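Local structure of 2'-deoxycytidine 5'-triphosphate deaminase (Agrobacterium tumefaciens, 2R9Q) at residues D258-L263 / V314-S319; F289-A294 / Q330-L335. The protein probably catalyses the hydrolytic deamination of dCTP to dUTP, a step that feeds thymidine nucleotide synthesis. All blocks are in the same frame, centred on the assembly; numbering follows the deposited sequence.

Contact 1: D258-L263 / V314-S319; sequences DEFYIL and VLEVRS
Leu263 lies against Val317 and pairs with Leu315, all three on one face of an antiparallel pairing, and its backbone makes two of the ladder's bonds. Its N reaches Leu315 O at 2.8 Å in a nearly straight bond (169° at the hydrogen). The return bond, Leu315 N to Leu263 O, is modelled doubtfully short. CG of Leu263 sits beside its own N (chi1 -62°), which carries CD1 across Val317 at about a right angle, 4.1 Å from Val317 CB. Val317 also gives its N to Tyr261 O at 3.1 Å, whereas the answering bond from Tyr261 N is weak. Val317 O ends up in the plane of the Tyr261 ring, at its edge, 3.7 Å from CD2.

Ahead of Tyr261 the chain is still loop, and here Arg318 makes the contact. Its chain runs extended from CG to NE, and one guanidinium face takes both Phe260 CB and Glu259 O. Glu259 O is 3.3 Å from Arg318 NH2, but the angle is too poor for a hydrogen bond. The charge is met by a salt bridge from NH1 to Asp120. Water 1 bridges the two segments at this end, accepting from Ser319 N (2.7 Å) and donating weakly to Glu259 O.

Counting from the 289-292 edge, 311-319 and 261-269 are the second and third strands of a five-stranded antiparallel sheet; 261-269 is also bonded to 216-221. Strand 252-255 covers the face carrying Tyr261, Leu263 and Val317; Ile262 and Val314 also pack on a bound peptide.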
ATOM      1  N   ASP B 258       2.798  -8.286  -1.184  1.00 65.26           N
ATOM      2  CA  ASP B 258       1.474  -7.715  -1.542  1.00 66.53           C
ATOM      3  C   ASP B 258       0.730  -8.499  -2.649  1.00 65.42           C
ATOM      4  O   ASP B 258      -0.423  -8.239  -2.910  1.00 65.25           O
ATOM      5  CB  ASP B 258       1.588  -6.246  -1.999  1.00 67.12           C
ATOM      6  CG  ASP B 258       2.353  -5.348  -0.993  1.00 70.82           C
ATOM      7  OD1 ASP B 258       3.241  -4.571  -1.466  1.00 73.83           O
ATOM      8  OD2 ASP B 258       2.072  -5.422   0.249  1.00 72.14           O
ATOM      9  N   GLU B 259       1.389  -9.440  -3.296  1.00 64.49           N
ATOM     10  CA  GLU B 259       0.790 -10.181  -4.369  1.00 64.57           C
ATOM     11  C   GLU B 259       0.252 -11.550  -3.942  1.00 63.49           C
ATOM     12  O   GLU B 259       0.539 -12.063  -2.891  1.00 61.63           O
ATOM     13  CB  GLU B 259       1.797 -10.329  -5.504  1.00 65.38           C
ATOM     14  CG  GLU B 259       2.359  -9.012  -6.079  1.00 67.66           C
ATOM     15  CD  GLU B 259       1.339  -8.148  -6.805  1.00 70.97           C
ATOM     16  OE1 GLU B 259       0.509  -8.670  -7.598  1.00 76.90           O
ATOM     17  OE2 GLU B 259       1.388  -6.915  -6.621  1.00 73.81           O
ATOM     18  N   PHE B 260      -0.585 -12.145  -4.768  1.00 64.14           N
ATOM     19  CA  PHE B 260      -0.901 -13.555  -4.562  1.00 63.42           C
ATOM     20  C   PHE B 260      -0.663 -14.329  -5.830  1.00 61.82           C
ATOM     21  O   PHE B 260      -0.810 -13.809  -6.917  1.00 60.45           O
ATOM     22  CB  PHE B 260      -2.295 -13.722  -3.921  1.00 64.58           C
ATOM     23  CG  PHE B 260      -3.378 -14.128  -4.837  1.00 63.34           C
ATOM     24  CD1 PHE B 260      -3.878 -15.417  -4.780  1.00 64.05           C
ATOM     25  CD2 PHE B 260      -3.950 -13.209  -5.700  1.00 65.18           C
ATOM     26  CE1 PHE B 260      -4.873 -15.813  -5.603  1.00 64.89           C
ATOM     27  CE2 PHE B 260      -4.975 -13.579  -6.534  1.00 65.67           C
ATOM     28  CZ  PHE B 260      -5.451 -14.886  -6.493  1.00 65.65           C
ATOM     29  N   TYR B 261      -0.206 -15.551  -5.646  1.00 61.17           N
ATOM     30  CA  TYR B 261       0.318 -16.387  -6.690  1.00 61.49           C
ATOM     31  C   TYR B 261      -0.444 -17.716  -6.711  1.00 60.34           C
ATOM     32  O   TYR B 261      -0.644 -18.337  -5.683  1.00 59.32           O
ATOM     33  CB  TYR B 261       1.826 -16.638  -6.489  1.00 63.09           C
ATOM     34  CG  TYR B 261       2.702 -15.397  -6.524  1.00 64.17           C
ATOM     35  CD1 TYR B 261       3.315 -14.997  -7.703  1.00 66.57           C
ATOM     36  CD2 TYR B 261       2.881 -14.621  -5.408  1.00 64.77           C
ATOM     37  CE1 TYR B 261       4.082 -13.857  -7.764  1.00 66.80           C
ATOM     38  CE2 TYR B 261       3.649 -13.484  -5.454  1.00 68.12           C
ATOM     39  CZ  TYR B 261       4.272 -13.087  -6.646  1.00 67.77           C
ATOM     40  OH  TYR B 261       5.094 -11.914  -6.694  1.00 65.49           O
ATOM     41  N   ILE B 262      -0.868 -18.150  -7.893  1.00 59.67           N
ATOM     42  CA  ILE B 262      -1.445 -19.486  -8.062  1.00 59.05           C
ATOM     43  C   ILE B 262      -0.372 -20.327  -8.728  1.00 58.67           C
ATOM     44  O   ILE B 262       0.036 -20.069  -9.857  1.00 57.39           O
ATOM     45  CB  ILE B 262      -2.757 -19.508  -8.915  1.00 59.21           C
ATOM     46  CG1 ILE B 262      -3.859 -18.697  -8.241  1.00 57.66           C
ATOM     47  CG2 ILE B 262      -3.232 -20.925  -9.135  1.00 54.73           C
ATOM     48  CD1 ILE B 262      -5.002 -18.344  -9.186  1.00 59.92           C
ATOM     49  N   LEU B 263       0.064 -21.340  -7.994  1.00 58.46           N
ATOM     50  CA  LEU B 263       1.182 -22.160  -8.369  1.00 58.61           C
ATOM     51  C   LEU B 263       0.838 -23.638  -8.248  1.00 59.08           C
ATOM     52  O   LEU B 263      -0.223 -24.014  -7.732  1.00 58.58           O
ATOM     53  CB  LEU B 263       2.405 -21.794  -7.512  1.00 58.47           C
ATOM     54  CG  LEU B 263       2.954 -20.368  -7.628  1.00 57.00           C
ATOM     55  CD1 LEU B 263       3.973 -20.146  -6.534  1.00 54.82           C
ATOM     56  CD2 LEU B 263       3.536 -20.108  -9.023  1.00 55.16           C
ATOM     57  N   VAL B 314      -2.857 -27.543  -6.974  1.00 64.44           N
ATOM     58  CA  VAL B 314      -2.724 -26.125  -7.270  1.00 64.66           C
ATOM     59  C   VAL B 314      -2.693 -25.411  -5.934  1.00 64.31           C
ATOM     60  O   VAL B 314      -3.525 -25.665  -5.110  1.00 63.81           O
ATOM     61  CB  VAL B 314      -3.890 -25.610  -8.086  1.00 64.86           C
ATOM     62  CG1 VAL B 314      -3.706 -24.137  -8.411  1.00 63.62           C
ATOM     63  CG2 VAL B 314      -4.075 -26.462  -9.312  1.00 65.40           C
ATOM     64  N   LEU B 315      -1.699 -24.551  -5.732  1.00 64.51           N
ATOM     65  CA  LEU B 315      -1.399 -23.947  -4.429  1.00 64.62           C
ATOM     66  C   LEU B 315      -1.461 -22.424  -4.514  1.00 63.34           C
ATOM     67  O   LEU B 315      -0.961 -21.832  -5.461  1.00 61.72           O
ATOM     68  CB  LEU B 315       0.022 -24.352  -3.976  1.00 64.86           C
ATOM     69  CG  LEU B 315       0.355 -25.855  -3.911  1.00 65.29           C
ATOM     70  CD1 LEU B 315       1.858 -26.112  -4.176  1.00 64.13           C
ATOM     71  CD2 LEU B 315      -0.100 -26.516  -2.603  1.00 62.00           C
ATOM     72  N   GLU B 316      -2.075 -21.790  -3.523  1.00 62.99           N
ATOM     73  CA  GLU B 316      -1.969 -20.345  -3.390  1.00 63.14           C
ATOM     74  C   GLU B 316      -0.868 -20.028  -2.375  1.00 62.71           C
ATOM     75  O   GLU B 316      -0.973 -20.354  -1.209  1.00 61.07           O
ATOM     76  CB  GLU B 316      -3.307 -19.664  -3.035  1.00 63.43           C
ATOM     77  CG  GLU B 316      -4.422 -19.816  -4.094  1.00 64.65           C
ATOM     78  CD  GLU B 316      -5.123 -21.149  -3.989  1.00 65.68           C
ATOM     79  OE1 GLU B 316      -5.480 -21.527  -2.856  1.00 67.13           O
ATOM     80  OE2 GLU B 316      -5.289 -21.833  -5.023  1.00 63.82           O
ATOM     81  N   VAL B 317       0.183 -19.389  -2.854  1.00 63.10           N
ATOM     82  CA  VAL B 317       1.342 -19.058  -2.056  1.00 64.60           C
ATOM     83  C   VAL B 317       1.466 -17.541  -1.947  1.00 64.98           C
ATOM     84  O   VAL B 317       1.297 -16.801  -2.927  1.00 64.33           O
ATOM     85  CB  VAL B 317       2.626 -19.683  -2.686  1.00 65.18           C
ATOM     86  CG1 VAL B 317       3.869 -19.262  -1.968  1.00 64.67           C
ATOM     87  CG2 VAL B 317       2.495 -21.183  -2.800  1.00 63.39           C
ATOM     88  N   ARG B 318       1.698 -17.102  -0.723  1.00 66.22           N
ATOM     89  CA  ARG B 318       1.982 -15.725  -0.398  1.00 67.94           C
ATOM     90  C   ARG B 318       3.205 -15.664   0.521  1.00 67.54           C
ATOM     91  O   ARG B 318       3.398 -16.509   1.390  1.00 65.82           O
ATOM     92  CB  ARG B 318       0.812 -15.085   0.341  1.00 68.16           C
ATOM     93  CG  ARG B 318      -0.430 -14.756  -0.462  1.00 69.78           C
ATOM     94  CD  ARG B 318      -1.495 -14.178   0.529  1.00 71.11           C
ATOM     95  NE  ARG B 318      -2.432 -13.211  -0.048  1.00 72.98           N
ATOM     96  CZ  ARG B 318      -2.163 -11.923  -0.304  1.00 72.70           C
ATOM     97  NH1 ARG B 318      -3.113 -11.162  -0.821  1.00 72.83           N
ATOM     98  NH2 ARG B 318      -0.957 -11.397  -0.070  1.00 72.65           N
ATOM     99  N   SER B 319       4.035 -14.653   0.301  1.00 68.26           N
ATOM    100  CA  SER B 319       5.116 -14.346   1.217  1.00 68.31           C
ATOM    101  C   SER B 319       4.601 -13.387   2.278  1.00 69.38           C
ATOM    102  O   SER B 319       3.691 -12.572   2.041  1.00 67.84           O
ATOM    103  CB  SER B 319       6.321 -13.732   0.507  1.00 67.49           C
ATOM    104  OG  SER B 319       6.005 -12.443   0.108  1.00 64.40           O
TER
HETATM  105  O   HOH W   1       3.474 -13.156  -1.850  1.00 35.49           O

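Contact 2: F289-A294 / Q330-L335; sequences FRVHYA and QIVGRL
The Phe289 ring points its edge at the 330-335 segment. Ile331 O lies near the ring plane, 3.8 Å from CZ, and Gln330 NE2 and Val332 CB are at the rim too. The Gln330 side chain comes from the opposite direction, with its amide turned 77° from the ring, and brings CG to 3.8 Å from Phe289 CZ. That amide is held by its own segment: NE2 donates to Ile331 O over 2.9 Å, almost straight and almost in the amide plane, so the carbonyl at the ring edge also fixes the glutamine. Outside the two segments, the Phe289 ring also meets that of Phe324.

Val332 is wedged between the two residues of the 289-294 segment that face it. Its CG1 lies 3.6 Å from Phe289 CE2, and its CG2 is 4.0 Å from CG2 of Val291, the side chains crossing at about a right angle. With Phe289 CG between its own N and carbonyl carbon (chi1 68°), the ring is swung toward Val332. No direct hydrogen bond joins the segments; water 2 does it instead, accepting from Val291 N at 3.0 Å and donating to Val332 O at 2.6 Å.

The axes of the short strand segments 289-292 and 331-335 come within 6.7 Å at 42°, one sheet packed on another. Strand 289-292 is at the margin of its sheet, beside 311-319, while 331-339 runs between 202-205 and 275-281. Val332 and Gly333 together face Leu204 in a classic beta bulge.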
ATOM      1  N   PHE B 289       7.028 -17.731   4.040  1.00 72.00           N
ATOM      2  CA  PHE B 289       5.928 -17.798   3.110  1.00 70.71           C
ATOM      3  C   PHE B 289       4.950 -18.870   3.595  1.00 70.02           C
ATOM      4  O   PHE B 289       5.277 -19.705   4.421  1.00 68.06           O
ATOM      5  CB  PHE B 289       6.432 -18.120   1.697  1.00 69.95           C
ATOM      6  CG  PHE B 289       6.975 -19.501   1.564  1.00 68.53           C
ATOM      7  CD1 PHE B 289       8.271 -19.769   1.907  1.00 68.03           C
ATOM      8  CD2 PHE B 289       6.166 -20.551   1.143  1.00 68.84           C
ATOM      9  CE1 PHE B 289       8.770 -21.049   1.814  1.00 69.97           C
ATOM     10  CE2 PHE B 289       6.653 -21.823   1.053  1.00 68.83           C
ATOM     11  CZ  PHE B 289       7.967 -22.076   1.392  1.00 69.47           C
ATOM     12  N   ARG B 290       3.746 -18.842   3.051  1.00 70.32           N
ATOM     13  CA  ARG B 290       2.733 -19.823   3.400  1.00 71.37           C
ATOM     14  C   ARG B 290       1.855 -20.230   2.212  1.00 69.39           C
ATOM     15  O   ARG B 290       1.592 -19.426   1.300  1.00 66.85           O
ATOM     16  CB  ARG B 290       1.882 -19.247   4.525  1.00 72.76           C
ATOM     17  CG  ARG B 290       1.027 -20.288   5.190  1.00 81.90           C
ATOM     18  CD  ARG B 290       0.548 -19.883   6.603  1.00 91.67           C
ATOM     19  NE  ARG B 290      -0.384 -18.747   6.592  1.00 95.88           N
ATOM     20  CZ  ARG B 290      -1.667 -18.801   6.211  1.00 99.21           C
ATOM     21  NH1 ARG B 290      -2.215 -19.937   5.753  1.00100.43           N
ATOM     22  NH2 ARG B 290      -2.407 -17.692   6.273  1.00 99.69           N
ATOM     23  N   VAL B 291       1.404 -21.488   2.219  1.00 68.42           N
ATOM     24  CA  VAL B 291       0.226 -21.854   1.420  1.00 67.17           C
ATOM     25  C   VAL B 291      -1.034 -21.298   2.115  1.00 66.66           C
ATOM     26  O   VAL B 291      -1.347 -21.637   3.267  1.00 66.53           O
ATOM     27  CB  VAL B 291       0.109 -23.367   1.162  1.00 67.05           C
ATOM     28  CG1 VAL B 291      -1.303 -23.730   0.680  1.00 65.81           C
ATOM     29  CG2 VAL B 291       1.173 -23.816   0.127  1.00 66.24           C
ATOM     30  N   HIS B 292      -1.718 -20.400   1.414  1.00 65.55           N
ATOM     31  CA  HIS B 292      -2.993 -19.862   1.853  1.00 65.07           C
ATOM     32  C   HIS B 292      -4.149 -20.681   1.284  1.00 64.13           C
ATOM     33  O   HIS B 292      -4.002 -21.331   0.251  1.00 63.05           O
ATOM     34  CB  HIS B 292      -3.110 -18.389   1.455  1.00 65.09           C
ATOM     35  CG  HIS B 292      -2.314 -17.487   2.335  1.00 66.16           C
ATOM     36  ND1 HIS B 292      -2.893 -16.574   3.189  1.00 66.94           N
ATOM     37  CD2 HIS B 292      -0.982 -17.429   2.569  1.00 66.28           C
ATOM     38  CE1 HIS B 292      -1.948 -15.971   3.884  1.00 67.13           C
ATOM     39  NE2 HIS B 292      -0.779 -16.457   3.511  1.00 66.07           N
ATOM     40  N   TYR B 293      -5.282 -20.629   1.982  1.00 63.55           N
ATOM     41  CA  TYR B 293      -6.543 -21.277   1.575  1.00 64.48           C
ATOM     42  C   TYR B 293      -6.413 -22.801   1.389  1.00 64.25           C
ATOM     43  O   TYR B 293      -7.128 -23.395   0.599  1.00 62.36           O
ATOM     44  CB  TYR B 293      -7.125 -20.628   0.316  1.00 64.10           C
ATOM     45  CG  TYR B 293      -6.979 -19.142   0.324  1.00 63.62           C
ATOM     46  CD1 TYR B 293      -7.639 -18.384   1.265  1.00 64.65           C
ATOM     47  CD2 TYR B 293      -6.133 -18.494  -0.568  1.00 62.96           C
ATOM     48  CE1 TYR B 293      -7.492 -17.000   1.322  1.00 62.99           C
ATOM     49  CE2 TYR B 293      -5.980 -17.115  -0.523  1.00 63.80           C
ATOM     50  CZ  TYR B 293      -6.672 -16.368   0.428  1.00 63.47           C
ATOM     51  OH  TYR B 293      -6.559 -14.989   0.477  1.00 62.20           O
ATOM     52  N   ALA B 294      -5.494 -23.398   2.153  1.00 64.89           N
ATOM     53  CA  ALA B 294      -5.378 -24.858   2.246  1.00 65.32           C
ATOM     54  C   ALA B 294      -6.774 -25.389   2.512  1.00 64.96           C
ATOM     55  O   ALA B 294      -7.573 -24.772   3.226  1.00 65.08           O
ATOM     56  CB  ALA B 294      -4.386 -25.296   3.367  1.00 64.87           C
ATOM     57  N   GLN B 330      11.277 -26.628  -3.484  1.00 66.29           N
ATOM     58  CA  GLN B 330      11.011 -26.184  -2.117  1.00 66.75           C
ATOM     59  C   GLN B 330       9.712 -26.806  -1.604  1.00 66.80           C
ATOM     60  O   GLN B 330       8.665 -26.710  -2.267  1.00 66.14           O
ATOM     61  CB  GLN B 330      10.918 -24.675  -2.086  1.00 66.88           C
ATOM     62  CG  GLN B 330      10.383 -24.053  -0.804  1.00 67.31           C
ATOM     63  CD  GLN B 330      11.318 -24.191   0.356  1.00 66.48           C
ATOM     64  OE1 GLN B 330      12.466 -23.796   0.280  1.00 65.89           O
ATOM     65  NE2 GLN B 330      10.818 -24.723   1.457  1.00 67.66           N
ATOM     66  N   ILE B 331       9.787 -27.419  -0.415  1.00 66.78           N
ATOM     67  CA  ILE B 331       8.591 -27.900   0.289  1.00 66.93           C
ATOM     68  C   ILE B 331       7.691 -26.775   0.822  1.00 66.73           C
ATOM     69  O   ILE B 331       8.159 -25.858   1.494  1.00 66.43           O
ATOM     70  CB  ILE B 331       8.931 -28.868   1.444  1.00 66.81           C
ATOM     71  CG1 ILE B 331       9.601 -30.134   0.878  1.00 66.86           C
ATOM     72  CG2 ILE B 331       7.659 -29.223   2.242  1.00 64.07           C
ATOM     73  CD1 ILE B 331      10.311 -30.985   1.924  1.00 64.45           C
ATOM     74  N   VAL B 332       6.396 -26.873   0.510  1.00 66.65           N
ATOM     75  CA  VAL B 332       5.430 -25.795   0.778  1.00 66.26           C
ATOM     76  C   VAL B 332       4.209 -26.208   1.604  1.00 66.55           C
ATOM     77  O   VAL B 332       3.518 -25.371   2.191  1.00 65.41           O
ATOM     78  CB  VAL B 332       4.984 -25.089  -0.534  1.00 66.32           C
ATOM     79  CG1 VAL B 332       6.217 -24.562  -1.293  1.00 65.17           C
ATOM     80  CG2 VAL B 332       4.091 -26.007  -1.409  1.00 62.20           C
ATOM     81  N   GLY B 333       3.957 -27.499   1.649  1.00 67.50           N
ATOM     82  CA  GLY B 333       2.896 -28.044   2.462  1.00 68.03           C
ATOM     83  C   GLY B 333       2.972 -29.536   2.713  1.00 68.23           C
ATOM     84  O   GLY B 333       3.853 -30.251   2.223  1.00 67.50           O
ATOM     85  N   ARG B 334       1.980 -29.998   3.442  1.00 68.84           N
ATOM     86  CA  ARG B 334       1.907 -31.353   3.898  1.00 70.14           C
ATOM     87  C   ARG B 334       0.415 -31.850   3.763  1.00 68.74           C
ATOM     88  O   ARG B 334      -0.513 -31.279   4.337  1.00 67.32           O
ATOM     89  CB  ARG B 334       2.522 -31.296   5.297  1.00 71.39           C
ATOM     90  CG  ARG B 334       2.293 -32.378   6.246  1.00 76.36           C
ATOM     91  CD  ARG B 334       2.716 -31.871   7.657  1.00 82.85           C
ATOM     92  NE  ARG B 334       1.862 -30.820   8.275  1.00 84.26           N
ATOM     93  CZ  ARG B 334       0.833 -31.039   9.109  1.00 87.16           C
ATOM     94  NH1 ARG B 334       0.444 -32.274   9.412  1.00 90.51           N
ATOM     95  NH2 ARG B 334       0.157 -30.021   9.630  1.00 85.14           N
ATOM     96  N   LEU B 335       0.198 -32.843   2.901  1.00 68.01           N
ATOM     97  CA  LEU B 335      -1.114 -33.442   2.709  1.00 67.00           C
ATOM     98  C   LEU B 335      -1.336 -34.530   3.757  1.00 66.72           C
ATOM     99  O   LEU B 335      -0.655 -35.548   3.761  1.00 66.06           O
ATOM    100  CB  LEU B 335      -1.254 -34.005   1.315  1.00 66.69           C
ATOM    101  CG  LEU B 335      -2.653 -34.305   0.776  1.00 66.01           C
ATOM    102  CD1 LEU B 335      -3.557 -33.049   0.742  1.00 60.86           C
ATOM    103  CD2 LEU B 335      -2.542 -34.975  -0.609  1.00 65.99           C
TER
HETATM  104  O   HOH W   2       3.084 -23.385   3.824  1.00 48.69           O

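In the fold
Contact 1 pairs strands within one sheet, and contact 2 packs that sheet on a second, consistent with the mostly beta, dUTPase-like fold of this family. Their centres lie 10 Å apart and strand 311-319 links them: probable backbone hydrogen bonds run from His292 N to Glu316 O (2.7 Å) and from Arg290 N to Arg318 O (2.9 Å). Between the two sheets, Leu315 CD1 of contact 1 meets Val332 CG2 of contact 2 at 3.6 Å. Both contacts also reach Asp120, in the N-terminal half of the chain: Arg318 by a salt bridge, Tyr293 by a hydrogen bond. Glu321 of the second subunit makes a long, weak ion pair with Arg318 and packs on His292.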